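Local structure of beta-L-arabinobiosidase (Bacteroides thetaiotaomicron, 5MQR) at residues 57-62 / 395-400; 357-362 / 588-593; 815-820 / 875-880; 867-872 / 882-887. The protein is a multidomain glycosidase of a gut bacterium, linked to the breakdown of complex plant pectin and probably acting as a beta-L-arabinobiosidase, perhaps with sialidase activity. All coordinates share one frame; numbering follows the deposited sequence.

Interaction 1. Residues 57-62 / 395-400; sequences VRANRE and KEDMWI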
loop_
_atom_site.group_PDB
_atom_site.type_symbol
_atom_site.label_atom_id
_atom_site.label_comp_id
_atom_site.label_asym_id
_atom_site.label_seq_id
_atom_site.Cartn_x
_atom_site.Cartn_y
_atom_site.Cartn_z
ATOM N N VAL A 57 11.298 -10.619 29.539
ATOM C CA VAL A 57 11.810 -11.451 30.636
ATOM C C VAL A 57 12.499 -12.707 30.092
ATOM O O VAL A 57 11.904 -13.460 29.323
ATOM C CB VAL A 57 10.684 -11.882 31.607
ATOM C CG1 VAL A 57 11.279 -12.653 32.768
ATOM C CG2 VAL A 57 9.882 -10.672 32.105
ATOM N N ARG A 58 13.758 -12.904 30.486
ATOM C CA ARG A 58 14.546 -14.067 30.101
ATOM C C ARG A 58 14.784 -14.895 31.337
ATOM O O ARG A 58 15.577 -14.515 32.198
ATOM C CB ARG A 58 15.896 -13.652 29.483
ATOM C CG ARG A 58 16.741 -14.803 28.945
ATOM C CD ARG A 58 18.139 -14.360 28.547
ATOM N NE ARG A 58 18.817 -15.492 27.886
ATOM C CZ ARG A 58 19.325 -16.551 28.516
ATOM N NH1 ARG A 58 19.296 -16.619 29.846
ATOM N NH2 ARG A 58 19.876 -17.549 27.814
ATOM N N ALA A 59 14.099 -16.029 31.423
ATOM C CA ALA A 59 14.182 -16.905 32.611
ATOM C C ALA A 59 15.610 -17.353 32.875
ATOM O O ALA A 59 16.333 -17.695 31.937
ATOM C CB ALA A 59 13.285 -18.124 32.448
ATOM N N ASN A 60 16.010 -17.350 34.141
ATOM C CA ASN A 60 17.328 -17.862 34.532
ATOM C C ASN A 60 17.311 -18.302 35.971
ATOM O O ASN A 60 17.374 -17.469 36.872
ATOM C CB ASN A 60 18.389 -16.779 34.328
ATOM C CG ASN A 60 19.808 -17.328 34.270
ATOM O OD1 ASN A 60 20.200 -18.238 35.024
ATOM N ND2 ASN A 60 20.601 -16.757 33.375
ATOM N N ARG A 61 17.251 -19.612 36.188
ATOM C CA ARG A 61 17.251 -20.187 37.538
ATOM C C ARG A 61 18.586 -20.024 38.270
ATOM O O ARG A 61 18.618 -19.841 39.491
ATOM C CB ARG A 61 16.889 -21.669 37.477
ATOM C CG ARG A 61 16.780 -22.357 38.847
ATOM C CD ARG A 61 16.497 -23.837 38.662
ATOM N NE ARG A 61 15.311 -24.032 37.836
ATOM C CZ ARG A 61 15.069 -25.066 37.030
ATOM N NH1 ARG A 61 15.921 -26.071 36.887
ATOM N NH2 ARG A 61 13.930 -25.083 36.330
ATOM N N GLU A 62 19.669 -20.104 37.511
ATOM C CA GLU A 62 21.011 -20.140 38.057
ATOM C C GLU A 62 21.469 -18.760 38.470
ATOM O O GLU A 62 22.285 -18.655 39.355
ATOM C CB GLU A 62 21.998 -20.755 37.056
ATOM C CG GLU A 62 21.764 -22.248 36.812
ATOM C CD GLU A 62 20.656 -22.592 35.802
ATOM O OE1 GLU A 62 20.163 -21.715 35.065
ATOM O OE2 GLU A 62 20.267 -23.774 35.746
ATOM N N LYS A 395 6.354 -20.927 27.287
ATOM C CA LYS A 395 5.962 -20.702 28.702
ATOM C C LYS A 395 7.185 -20.489 29.599
ATOM O O LYS A 395 7.226 -20.947 30.748
ATOM C CB LYS A 395 5.127 -21.844 29.253
ATOM C CG LYS A 395 4.081 -22.372 28.287
ATOM C CD LYS A 395 2.998 -23.150 29.043
ATOM C CE LYS A 395 1.992 -23.725 28.065
ATOM N NZ LYS A 395 1.061 -24.728 28.673
ATOM N N GLU A 396 8.156 -19.749 29.077
ATOM C CA GLU A 396 9.458 -19.573 29.749
ATOM C C GLU A 396 9.930 -18.126 29.735
ATOM O O GLU A 396 10.319 -17.576 30.767
ATOM C CB GLU A 396 10.495 -20.470 29.075
ATOM C CG GLU A 396 11.876 -20.445 29.724
ATOM C CD GLU A 396 12.769 -21.592 29.261
ATOM O OE1 GLU A 396 12.546 -22.728 29.727
ATOM O OE2 GLU A 396 13.690 -21.360 28.439
ATOM N N ASP A 397 9.953 -17.540 28.543
ATOM C CA ASP A 397 10.389 -16.165 28.351
ATOM C C ASP A 397 9.172 -15.302 27.972
ATOM O O ASP A 397 8.325 -15.747 27.214
ATOM C CB ASP A 397 11.448 -16.106 27.239
ATOM C CG ASP A 397 12.686 -16.905 27.570
ATOM O OD1 ASP A 397 13.049 -16.912 28.759
ATOM O OD2 ASP A 397 13.314 -17.517 26.654
HETATM N N MSE A 398 9.114 -14.073 28.495
HETATM C CA MSE A 398 8.016 -13.137 28.214
HETATM C C MSE A 398 8.467 -12.171 27.147
HETATM O O MSE A 398 9.596 -11.632 27.189
HETATM C CB MSE A 398 7.530 -12.411 29.467
HETATM C CG MSE A 398 7.189 -13.306 30.650
HETATM SE SE MSE A 398 6.025 -14.778 30.123
HETATM C CE MSE A 398 4.475 -13.702 29.583
ATOM N N TRP A 399 7.592 -11.976 26.162
ATOM C CA TRP A 399 7.858 -11.134 25.001
ATOM C C TRP A 399 6.710 -10.142 24.745
ATOM O O TRP A 399 5.570 -10.324 25.218
ATOM C CB TRP A 399 7.995 -12.003 23.745
ATOM C CG TRP A 399 9.227 -12.779 23.643
ATOM C CD1 TRP A 399 9.524 -13.934 24.295
ATOM C CD2 TRP A 399 10.331 -12.505 22.788
ATOM N NE1 TRP A 399 10.746 -14.401 23.896
ATOM C CE2 TRP A 399 11.278 -13.536 22.985
ATOM C CE3 TRP A 399 10.616 -11.488 21.874
ATOM C CZ2 TRP A 399 12.492 -13.572 22.326
ATOM C CZ3 TRP A 399 11.844 -11.516 21.211
ATOM C CH2 TRP A 399 12.768 -12.557 21.441
ATOM N N ILE A 400 7.026 -9.117 23.965
ATOM C CA ILE A 400 6.017 -8.251 23.352
ATOM C C ILE A 400 6.396 -8.026 21.871
ATOM O O ILE A 400 7.554 -8.100 21.515
ATOM C CB ILE A 400 5.841 -6.924 24.156
ATOM C CG1 ILE A 400 4.435 -6.333 23.961
ATOM C CG2 ILE A 400 6.926 -5.879 23.814
ATOM C CD1 ILE A 400 4.077 -5.204 24.934
#

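Interaction 2. Residues 357-362 / 588-593; sequences PMRYGG and YDLPDA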
loop_
_atom_site.group_PDB
_atom_site.type_symbol
_atom_site.label_atom_id
_atom_site.label_comp_id
_atom_site.label_asym_id
_atom_site.label_seq_id
_atom_site.Cartn_x
_atom_site.Cartn_y
_atom_site.Cartn_z
ATOM N N PRO A 357 15.236 -22.113 21.990
ATOM C CA PRO A 357 15.139 -23.429 22.629
ATOM C C PRO A 357 14.618 -23.299 24.080
ATOM O O PRO A 357 14.989 -22.350 24.764
ATOM C CB PRO A 357 16.578 -23.960 22.612
ATOM C CG PRO A 357 17.418 -22.959 21.932
ATOM C CD PRO A 357 16.630 -21.697 21.784
HETATM N N MSE A 358 13.738 -24.226 24.521
HETATM C CA MSE A 358 13.307 -24.242 25.912
HETATM C C MSE A 358 14.467 -24.731 26.746
HETATM O O MSE A 358 14.928 -25.855 26.588
HETATM C CB MSE A 358 12.119 -25.168 26.102
HETATM C CG MSE A 358 11.536 -25.134 27.523
HETATM SE SE MSE A 358 10.204 -26.572 27.712
HETATM C CE MSE A 358 8.900 -26.073 26.327
ATOM N N ARG A 359 14.971 -23.895 27.622
ATOM C CA ARG A 359 16.119 -24.109 28.480
ATOM C C ARG A 359 15.784 -24.934 29.707
ATOM O O ARG A 359 16.615 -25.729 30.143
ATOM C CB ARG A 359 16.756 -22.772 28.849
ATOM C CG ARG A 359 17.218 -22.004 27.602
ATOM C CD ARG A 359 17.881 -20.674 27.908
ATOM N NE ARG A 359 17.121 -19.774 28.763
ATOM C CZ ARG A 359 16.066 -19.050 28.387
ATOM N NH1 ARG A 359 15.552 -19.149 27.160
ATOM N NH2 ARG A 359 15.503 -18.240 29.264
ATOM N N TYR A 360 14.565 -24.779 30.232
ATOM C CA TYR A 360 14.158 -25.442 31.448
ATOM C C TYR A 360 12.936 -26.290 31.186
ATOM O O TYR A 360 11.882 -25.765 30.814
ATOM C CB TYR A 360 13.867 -24.404 32.545
ATOM C CG TYR A 360 15.044 -23.532 32.855
ATOM C CD1 TYR A 360 16.089 -23.976 33.677
ATOM C CD2 TYR A 360 15.134 -22.263 32.318
ATOM C CE1 TYR A 360 17.182 -23.154 33.968
ATOM C CE2 TYR A 360 16.215 -21.437 32.593
ATOM C CZ TYR A 360 17.235 -21.881 33.413
ATOM O OH TYR A 360 18.292 -21.017 33.631
ATOM N N GLY A 361 13.081 -27.603 31.388
ATOM C CA GLY A 361 11.967 -28.526 31.319
ATOM C C GLY A 361 10.921 -28.189 32.363
ATOM O O GLY A 361 11.183 -27.438 33.315
ATOM N N GLY A 362 9.730 -28.731 32.169
ATOM C CA GLY A 362 8.629 -28.495 33.087
ATOM C C GLY A 362 7.246 -28.952 32.614
ATOM O O GLY A 362 6.940 -28.949 31.407
ATOM N N TYR A 588 13.748 -32.322 30.585
ATOM C CA TYR A 588 15.181 -32.089 30.862
ATOM C C TYR A 588 15.447 -30.586 30.809
ATOM O O TYR A 588 14.673 -29.838 30.214
ATOM C CB TYR A 588 16.080 -32.857 29.854
ATOM C CG TYR A 588 15.729 -32.621 28.388
ATOM C CD1 TYR A 588 16.216 -31.519 27.719
ATOM C CD2 TYR A 588 14.904 -33.510 27.677
ATOM C CE1 TYR A 588 15.915 -31.291 26.391
ATOM C CE2 TYR A 588 14.590 -33.288 26.320
ATOM C CZ TYR A 588 15.105 -32.171 25.689
ATOM O OH TYR A 588 14.824 -31.872 24.352
ATOM N N ASP A 589 16.518 -30.153 31.459
ATOM C CA ASP A 589 17.065 -28.836 31.233
ATOM C C ASP A 589 18.198 -28.988 30.235
ATOM O O ASP A 589 18.846 -30.020 30.168
ATOM C CB ASP A 589 17.577 -28.187 32.532
ATOM C CG ASP A 589 16.454 -27.907 33.565
ATOM O OD1 ASP A 589 15.256 -28.077 33.225
ATOM O OD2 ASP A 589 16.774 -27.513 34.719
ATOM N N LEU A 590 18.415 -27.958 29.435
ATOM C CA LEU A 590 19.575 -27.926 28.563
ATOM C C LEU A 590 20.855 -27.715 29.406
ATOM O O LEU A 590 20.823 -27.015 30.435
ATOM C CB LEU A 590 19.454 -26.820 27.520
ATOM C CG LEU A 590 18.269 -26.916 26.549
ATOM C CD1 LEU A 590 18.314 -25.721 25.616
ATOM C CD2 LEU A 590 18.278 -28.244 25.794
ATOM N N PRO A 591 21.980 -28.315 28.966
ATOM C CA PRO A 591 23.212 -28.128 29.734
ATOM C C PRO A 591 23.627 -26.670 29.800
ATOM O O PRO A 591 23.566 -25.957 28.801
ATOM C CB PRO A 591 24.243 -28.965 28.958
ATOM C CG PRO A 591 23.430 -30.012 28.234
ATOM C CD PRO A 591 22.182 -29.249 27.834
ATOM N N ASP A 592 24.021 -26.230 30.984
ATOM C CA ASP A 592 24.463 -24.845 31.201
ATOM C C ASP A 592 23.337 -23.857 30.846
ATOM O O ASP A 592 23.557 -22.828 30.210
ATOM C CB ASP A 592 25.781 -24.566 30.441
ATOM C CG ASP A 592 26.541 -23.335 30.972
ATOM O OD1 ASP A 592 26.225 -22.782 32.052
ATOM O OD2 ASP A 592 27.492 -22.925 30.290
ATOM N N ALA A 593 22.136 -24.181 31.311
ATOM C CA ALA A 593 20.915 -23.462 30.962
ATOM C C ALA A 593 20.937 -21.968 31.250
ATOM O O ALA A 593 20.288 -21.202 30.529
ATOM C CB ALA A 593 19.726 -24.092 31.664
HETATM O O HOH W 1 18.425 -19.130 31.231
HETATM O O HOH W 2 13.379 -27.323 34.944
#

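Interaction 3. Residues 815-820 / 875-880; sequences KKYARP and MRTDSS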
loop_
_atom_site.group_PDB
_atom_site.type_symbol
_atom_site.label_atom_id
_atom_site.label_comp_id
_atom_site.label_asym_id
_atom_site.label_seq_id
_atom_site.Cartn_x
_atom_site.Cartn_y
_atom_site.Cartn_z
ATOM N N LYS A 815 -13.382 27.440 -47.873
ATOM C CA LYS A 815 -13.908 28.666 -47.268
ATOM C C LYS A 815 -12.890 29.198 -46.271
ATOM O O LYS A 815 -12.025 28.461 -45.789
ATOM C CB LYS A 815 -15.246 28.449 -46.542
ATOM C CG LYS A 815 -16.389 27.866 -47.365
ATOM C CD LYS A 815 -16.887 28.826 -48.433
ATOM C CE LYS A 815 -18.169 28.302 -49.069
ATOM N NZ LYS A 815 -18.369 28.884 -50.429
ATOM N N LYS A 816 -13.028 30.481 -45.975
ATOM C CA LYS A 816 -12.154 31.196 -45.074
ATOM C C LYS A 816 -13.001 31.664 -43.933
ATOM O O LYS A 816 -13.161 32.851 -43.716
ATOM C CB LYS A 816 -11.497 32.384 -45.782
ATOM C CG LYS A 816 -10.602 31.961 -46.934
ATOM C CD LYS A 816 -9.773 33.112 -47.477
ATOM C CE LYS A 816 -8.713 32.545 -48.404
ATOM N NZ LYS A 816 -8.053 33.624 -49.177
ATOM N N TYR A 817 -13.566 30.707 -43.213
ATOM C CA TYR A 817 -14.353 31.025 -42.052
ATOM C C TYR A 817 -13.461 31.029 -40.800
ATOM O O TYR A 817 -12.507 30.247 -40.684
ATOM C CB TYR A 817 -15.500 30.032 -41.882
ATOM C CG TYR A 817 -16.545 29.976 -42.986
ATOM C CD1 TYR A 817 -16.715 31.023 -43.912
ATOM C CD2 TYR A 817 -17.409 28.886 -43.074
ATOM C CE1 TYR A 817 -17.698 30.956 -44.896
ATOM C CE2 TYR A 817 -18.389 28.813 -44.053
ATOM C CZ TYR A 817 -18.526 29.855 -44.957
ATOM O OH TYR A 817 -19.467 29.777 -45.927
ATOM N N ALA A 818 -13.812 31.903 -39.864
ATOM C CA ALA A 818 -13.131 31.988 -38.593
ATOM C C ALA A 818 -13.710 30.936 -37.646
ATOM O O ALA A 818 -14.677 31.173 -36.940
ATOM C CB ALA A 818 -13.245 33.387 -38.013
ATOM N N ARG A 819 -13.076 29.769 -37.641
ATOM C CA ARG A 819 -13.502 28.628 -36.841
ATOM C C ARG A 819 -12.820 28.639 -35.457
ATOM O O ARG A 819 -11.642 29.017 -35.368
ATOM C CB ARG A 819 -13.184 27.351 -37.602
ATOM C CG ARG A 819 -14.065 27.149 -38.821
ATOM C CD ARG A 819 -13.527 26.067 -39.751
ATOM N NE ARG A 819 -13.437 24.768 -39.090
ATOM C CZ ARG A 819 -14.435 23.895 -38.899
ATOM N NH1 ARG A 819 -15.671 24.141 -39.317
ATOM N NH2 ARG A 819 -14.176 22.737 -38.284
ATOM N N PRO A 820 -13.544 28.239 -34.376
ATOM C CA PRO A 820 -12.879 28.254 -33.056
ATOM C C PRO A 820 -11.808 27.197 -32.875
ATOM O O PRO A 820 -11.118 27.242 -31.867
ATOM C CB PRO A 820 -14.028 28.025 -32.062
ATOM C CG PRO A 820 -15.084 27.364 -32.865
ATOM C CD PRO A 820 -14.986 28.011 -34.221
HETATM N N MSE A 875 -17.524 31.722 -37.343
HETATM C CA MSE A 875 -18.024 32.983 -37.885
HETATM C C MSE A 875 -17.825 32.828 -39.373
HETATM O O MSE A 875 -16.699 32.654 -39.847
HETATM C CB MSE A 875 -17.277 34.089 -37.125
HETATM C CG MSE A 875 -17.680 35.540 -37.368
HETATM SE SE MSE A 875 -19.613 35.909 -37.090
HETATM C CE MSE A 875 -19.985 35.553 -35.228
ATOM N N ARG A 876 -18.926 32.796 -40.118
ATOM C CA ARG A 876 -18.865 32.844 -41.586
ATOM C C ARG A 876 -18.584 34.294 -42.025
ATOM O O ARG A 876 -18.542 35.208 -41.194
ATOM C CB ARG A 876 -20.148 32.287 -42.237
ATOM C CG ARG A 876 -20.445 30.826 -41.890
ATOM C CD ARG A 876 -21.432 30.211 -42.873
ATOM N NE ARG A 876 -21.682 28.782 -42.631
ATOM C CZ ARG A 876 -22.863 28.222 -42.347
ATOM N NH1 ARG A 876 -23.985 28.932 -42.245
ATOM N NH2 ARG A 876 -22.931 26.911 -42.176
ATOM N N THR A 877 -18.381 34.478 -43.328
ATOM C CA THR A 877 -18.069 35.777 -43.938
ATOM C C THR A 877 -18.846 36.961 -43.346
ATOM O O THR A 877 -18.256 38.001 -43.088
ATOM C CB THR A 877 -18.332 35.712 -45.458
ATOM O OG1 THR A 877 -17.805 34.477 -45.969
ATOM C CG2 THR A 877 -17.697 36.908 -46.185
ATOM N N ASP A 878 -20.148 36.773 -43.109
ATOM C CA ASP A 878 -21.046 37.848 -42.666
ATOM C C ASP A 878 -21.640 37.702 -41.274
ATOM O O ASP A 878 -21.734 38.690 -40.539
ATOM C CB ASP A 878 -22.190 37.987 -43.666
ATOM C CG ASP A 878 -21.724 38.581 -44.986
ATOM O OD1 ASP A 878 -21.302 39.765 -44.998
ATOM O OD2 ASP A 878 -21.764 37.852 -46.005
ATOM N N SER A 879 -22.095 36.499 -40.935
ATOM C CA SER A 879 -22.683 36.249 -39.621
ATOM C C SER A 879 -22.271 34.875 -39.092
ATOM O O SER A 879 -21.598 34.105 -39.789
ATOM C CB SER A 879 -24.205 36.339 -39.716
ATOM O OG SER A 879 -24.681 35.283 -40.523
ATOM N N SER A 880 -22.685 34.586 -37.860
ATOM C CA SER A 880 -22.400 33.301 -37.222
ATOM C C SER A 880 -22.930 32.147 -38.060
ATOM O O SER A 880 -23.884 32.309 -38.813
ATOM C CB SER A 880 -23.021 33.230 -35.833
ATOM O OG SER A 880 -22.536 32.100 -35.144
#

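Interaction 4. Residues 867-872 / 882-887; sequences TRHQFF and NVREAI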
loop_
_atom_site.group_PDB
_atom_site.type_symbol
_atom_site.label_atom_id
_atom_site.label_comp_id
_atom_site.label_asym_id
_atom_site.label_seq_id
_atom_site.Cartn_x
_atom_site.Cartn_y
_atom_site.Cartn_z
ATOM N N THR A 867 -24.107 35.214 -29.095
ATOM C CA THR A 867 -24.907 35.631 -27.932
ATOM C C THR A 867 -26.360 35.129 -27.968
ATOM O O THR A 867 -26.995 35.070 -26.921
ATOM C CB THR A 867 -24.910 37.173 -27.746
ATOM O OG1 THR A 867 -25.228 37.787 -28.988
ATOM C CG2 THR A 867 -23.544 37.685 -27.271
ATOM N N ARG A 868 -26.886 34.787 -29.148
ATOM C CA ARG A 868 -28.226 34.173 -29.247
ATOM C C ARG A 868 -28.183 32.751 -28.668
ATOM O O ARG A 868 -28.987 32.407 -27.806
ATOM C CB ARG A 868 -28.782 34.190 -30.694
ATOM C CG ARG A 868 -29.313 35.578 -31.111
ATOM C CD ARG A 868 -29.601 35.830 -32.615
ATOM N NE ARG A 868 -28.744 35.136 -33.608
ATOM C CZ ARG A 868 -27.417 35.306 -33.798
ATOM N NH1 ARG A 868 -26.692 36.128 -33.029
ATOM N NH2 ARG A 868 -26.788 34.621 -34.760
ATOM N N HIS A 869 -27.207 31.964 -29.112
ATOM C CA HIS A 869 -27.027 30.579 -28.647
ATOM C C HIS A 869 -26.297 30.404 -27.313
ATOM O O HIS A 869 -26.433 29.358 -26.671
ATOM C CB HIS A 869 -26.276 29.761 -29.710
ATOM C CG HIS A 869 -27.099 29.432 -30.907
ATOM N ND1 HIS A 869 -26.575 28.799 -32.013
ATOM C CD2 HIS A 869 -28.409 29.642 -31.175
ATOM C CE1 HIS A 869 -27.532 28.614 -32.902
ATOM N NE2 HIS A 869 -28.650 29.132 -32.424
ATOM N N GLN A 870 -25.497 31.392 -26.918
ATOM C CA GLN A 870 -24.598 31.255 -25.769
ATOM C C GLN A 870 -23.666 30.058 -25.971
ATOM O O GLN A 870 -23.757 29.032 -25.307
ATOM C CB GLN A 870 -25.386 31.197 -24.453
ATOM C CG GLN A 870 -26.308 32.389 -24.266
ATOM C CD GLN A 870 -27.040 32.337 -22.952
ATOM O OE1 GLN A 870 -26.452 32.480 -21.878
ATOM N NE2 GLN A 870 -28.336 32.125 -23.027
ATOM N N PHE A 871 -22.770 30.223 -26.929
ATOM C CA PHE A 871 -21.913 29.147 -27.398
ATOM C C PHE A 871 -20.895 29.711 -28.402
ATOM O O PHE A 871 -21.229 30.599 -29.211
ATOM C CB PHE A 871 -22.763 28.063 -28.080
ATOM C CG PHE A 871 -22.155 26.711 -28.026
ATOM C CD1 PHE A 871 -22.274 25.930 -26.879
ATOM C CD2 PHE A 871 -21.429 26.226 -29.095
ATOM C CE1 PHE A 871 -21.685 24.675 -26.812
ATOM C CE2 PHE A 871 -20.842 24.971 -29.035
ATOM C CZ PHE A 871 -20.971 24.195 -27.892
ATOM N N PHE A 872 -19.660 29.222 -28.329
ATOM C CA PHE A 872 -18.621 29.615 -29.268
ATOM C C PHE A 872 -18.848 28.896 -30.568
ATOM O O PHE A 872 -18.976 27.680 -30.585
ATOM C CB PHE A 872 -17.224 29.268 -28.759
ATOM C CG PHE A 872 -16.765 30.134 -27.631
ATOM C CD1 PHE A 872 -16.383 31.438 -27.868
ATOM C CD2 PHE A 872 -16.700 29.636 -26.328
ATOM C CE1 PHE A 872 -15.958 32.241 -26.828
ATOM C CE2 PHE A 872 -16.255 30.436 -25.283
ATOM C CZ PHE A 872 -15.886 31.743 -25.538
ATOM N N ASN A 882 -24.373 29.769 -36.701
ATOM C CA ASN A 882 -25.591 29.413 -35.977
ATOM C C ASN A 882 -25.771 27.909 -35.886
ATOM O O ASN A 882 -26.833 27.383 -36.231
ATOM C CB ASN A 882 -26.824 30.054 -36.615
ATOM C CG ASN A 882 -26.856 31.547 -36.428
ATOM O OD1 ASN A 882 -26.521 32.068 -35.359
ATOM N ND2 ASN A 882 -27.282 32.250 -37.457
ATOM N N VAL A 883 -24.692 27.236 -35.467
ATOM C CA VAL A 883 -24.695 25.824 -35.147
ATOM C C VAL A 883 -23.727 25.574 -33.992
ATOM O O VAL A 883 -22.564 26.000 -34.027
ATOM C CB VAL A 883 -24.358 24.949 -36.384
ATOM C CG1 VAL A 883 -23.010 25.296 -37.002
ATOM C CG2 VAL A 883 -24.446 23.464 -36.029
ATOM N N ARG A 884 -24.225 24.924 -32.949
ATOM C CA ARG A 884 -23.390 24.507 -31.844
ATOM C C ARG A 884 -22.678 23.218 -32.255
ATOM O O ARG A 884 -23.339 22.203 -32.575
ATOM C CB ARG A 884 -24.210 24.263 -30.585
ATOM C CG ARG A 884 -24.997 25.457 -30.070
ATOM C CD ARG A 884 -25.614 25.092 -28.733
ATOM N NE ARG A 884 -26.429 26.152 -28.146
ATOM C CZ ARG A 884 -27.659 26.495 -28.535
ATOM N NH1 ARG A 884 -28.262 25.882 -29.554
ATOM N NH2 ARG A 884 -28.285 27.477 -27.901
ATOM N N GLU A 885 -21.349 23.268 -32.259
ATOM C CA GLU A 885 -20.517 22.109 -32.624
ATOM C C GLU A 885 -19.558 21.781 -31.492
ATOM O O GLU A 885 -19.330 22.596 -30.613
ATOM C CB GLU A 885 -19.740 22.387 -33.921
ATOM C CG GLU A 885 -20.626 22.588 -35.146
ATOM C CD GLU A 885 -19.865 23.086 -36.367
ATOM O OE1 GLU A 885 -19.151 24.116 -36.283
ATOM O OE2 GLU A 885 -19.983 22.435 -37.424
ATOM N N ALA A 886 -18.968 20.597 -31.543
ATOM C CA ALA A 886 -17.981 20.202 -30.535
ATOM C C ALA A 886 -16.788 21.157 -30.534
ATOM O O ALA A 886 -16.170 21.362 -29.471
ATOM C CB ALA A 886 -17.503 18.772 -30.768
ATOM N N ILE A 887 -16.482 21.735 -31.712
ATOM C CA ILE A 887 -15.373 22.675 -31.820
ATOM C C ILE A 887 -15.562 23.898 -30.926
ATOM O O ILE A 887 -14.595 24.526 -30.570
ATOM C CB ILE A 887 -15.039 23.122 -33.266
ATOM C CG1 ILE A 887 -16.212 23.846 -33.939
ATOM C CG2 ILE A 887 -14.570 21.929 -34.081
ATOM C CD1 ILE A 887 -15.820 24.595 -35.215
HETATM O O HOH W 3 -25.476 26.864 -25.529
HETATM O O HOH W 4 -19.593 25.524 -32.377
#

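Interaction 1. Residues 57-62 / 395-400
Val57 and Met398 form an antiparallel hydrogen-bonded pair where strand 52-57 ends beside the start of strand 397-403: Val57 N bonds to Met398 O (3.1 Å, 170°), and Met398 N returns a bond to Val57 O (3.0 Å). The contact joins two neighbouring strands of a mixed sheet, Val57 belonging to the BT_1020-like N-terminal beta propeller. The two side chains lie alongside each other on the same face of the sheet, Val57 CB to Met398 CB 3.8 Å. Beyond the pair, Asp397 has CG beside its own backbone N (chi1 -62°), and its OD1 is met nearly along its C-O axis by Ala59 N at 3.0 Å. The Ala59 methyl packs on CG of Glu396, which shares a classic beta bulge with Asp397 opposite Val393. OD2 of Asp397 forms a salt bridge with Arg359. With an alanine here, Ala59 N is likely to lose its acceptor and Arg359 one acidic partner. One buried carboxylate thus joins the departing chain to a cation, which is likely to favour its charged form.

Interaction 2. Residues 357-362 / 588-593
Segments 357-362 and 588-593 run past each other as two irregular loops, their backbones joined by Leu590 N to Arg359 O at 3.0 Å. The second loop closes with a type II beta turn from Leu590 to Ala593, so both ends of the turn face the first loop: Leu590 lays CD1 against Pro357 CB (3.9 Å), while the Ala593 methyl meets Tyr360 CE1 at 3.6 Å. Asp589 comes just before the turn. Its CG stands beside its own backbone N (chi1 -65°), which brings Asp589 OD1 to Gly361 N at 2.9 Å, and its carboxylate is turned 83° from the Tyr360 ring, with OD2 at the ring edge. OD2 also pairs with Arg61, and Tyr360 OH bonds to Glu62. The Arg359 chain bends at chi3, and its guanidinium reaches Glu396 through NH1 and Ala59 O through NH2. A water in the guanidinium plane accepts from Arg359 NE at 2.9 Å and donates to Tyr360 OH and Ala593 O.

Interaction 3. Residues 815-820 / 875-880
The Tyr817 ring is sandwiched between aliphatic chains: Lys815 CB stands over the centre of one face, and Arg876 CG lies over the opposite one, a CH-pi contact 3.7 Å from the ring centroid and 15° off its normal. At the ring edge Thr877 OG1 comes within 3.7 Å of Tyr817 CE1. Arg876 runs extended from CG to NE across the ring, so Arg876 CD also touches Tyr817 CE2 at 3.6 Å, while its guanidinium is turned 57° from the ring plane and NE goes on to Ser810 O. Behind the ring the backbones make a single antiparallel beta bridge, Ala818 with Met875. Met875 N reaches Ala818 O at 2.9 Å, and Ala818 N meets Met875 O at 3.0 Å. This bridge ties the lead-in to helix 820-839, whose N-cap is Arg819, to the loop after strand 871-872. Putting an alanine at Tyr817 would probably leave the Arg876 methylenes without the face they lie on, though NE would still be tied to Ser810 O. Ala818 and Met875 both pack on Leu864 of helix 843-864.

Interaction 4. Residues 867-872 / 882-887
Arg884 lays its guanidinium flat on the His869 ring, centres 4.2 Å apart and planes at 21°, and from there its NH2 donates to His869 O at 2.9 Å, on a lone pair in the carbonyl plane. Farther back, Arg884 CB sits over a face of the Phe871 ring, 3.9 Å from its centroid, while Glu885 O lies at that ring's edge, 3.2 Å from Phe871 CE2. The His869 ring turns its edge to the Asn882 backbone, His869 CE1 3.5 Å from Asn882 C. The histidine is presented by a tight beta hairpin, strands 865-866 and 871-872, in which Gln870 and Phe871 form a G1 bulge opposite Asn866. Waters fill in next: one accepts from Arg884 NE at 2.9 Å and can donate to Gln870 O, and another accepts from Glu885 N and can donate to Phe872 O. In the next shell Glu873 takes a bond from His869 ND1, fixing how the ring is turned, and Glu926 pairs with Arg884 NH1. Phe871 meets Tyr889 edge-to-face, and Asn866 ND2 bonds to Asn882 OD1.

How the interactions relate
The four contacts form two pairs at opposite sides of the chain's centre, with interactions 1 and 3 about 91 Å apart between centres. Interactions 1 and 2, about 12 Å apart between centres, interleave along the sequence and touch directly through the Arg61-Asp589 salt bridge; together they join the end of strand 52-57 and strand 397-403, neighbours in a mixed sheet, to loops preceding strands 387-393 and 600-610. Interactions 3 and 4, also about 12 Å apart and interleaved, both fall in the MGH1-like glycoside hydrolase domain and meet where Pro820, at the start of helix 820-839, packs on Ile887. So the four contacts are two separate local networks, one beside the mixed sheet, the other in the glycoside hydrolase domain.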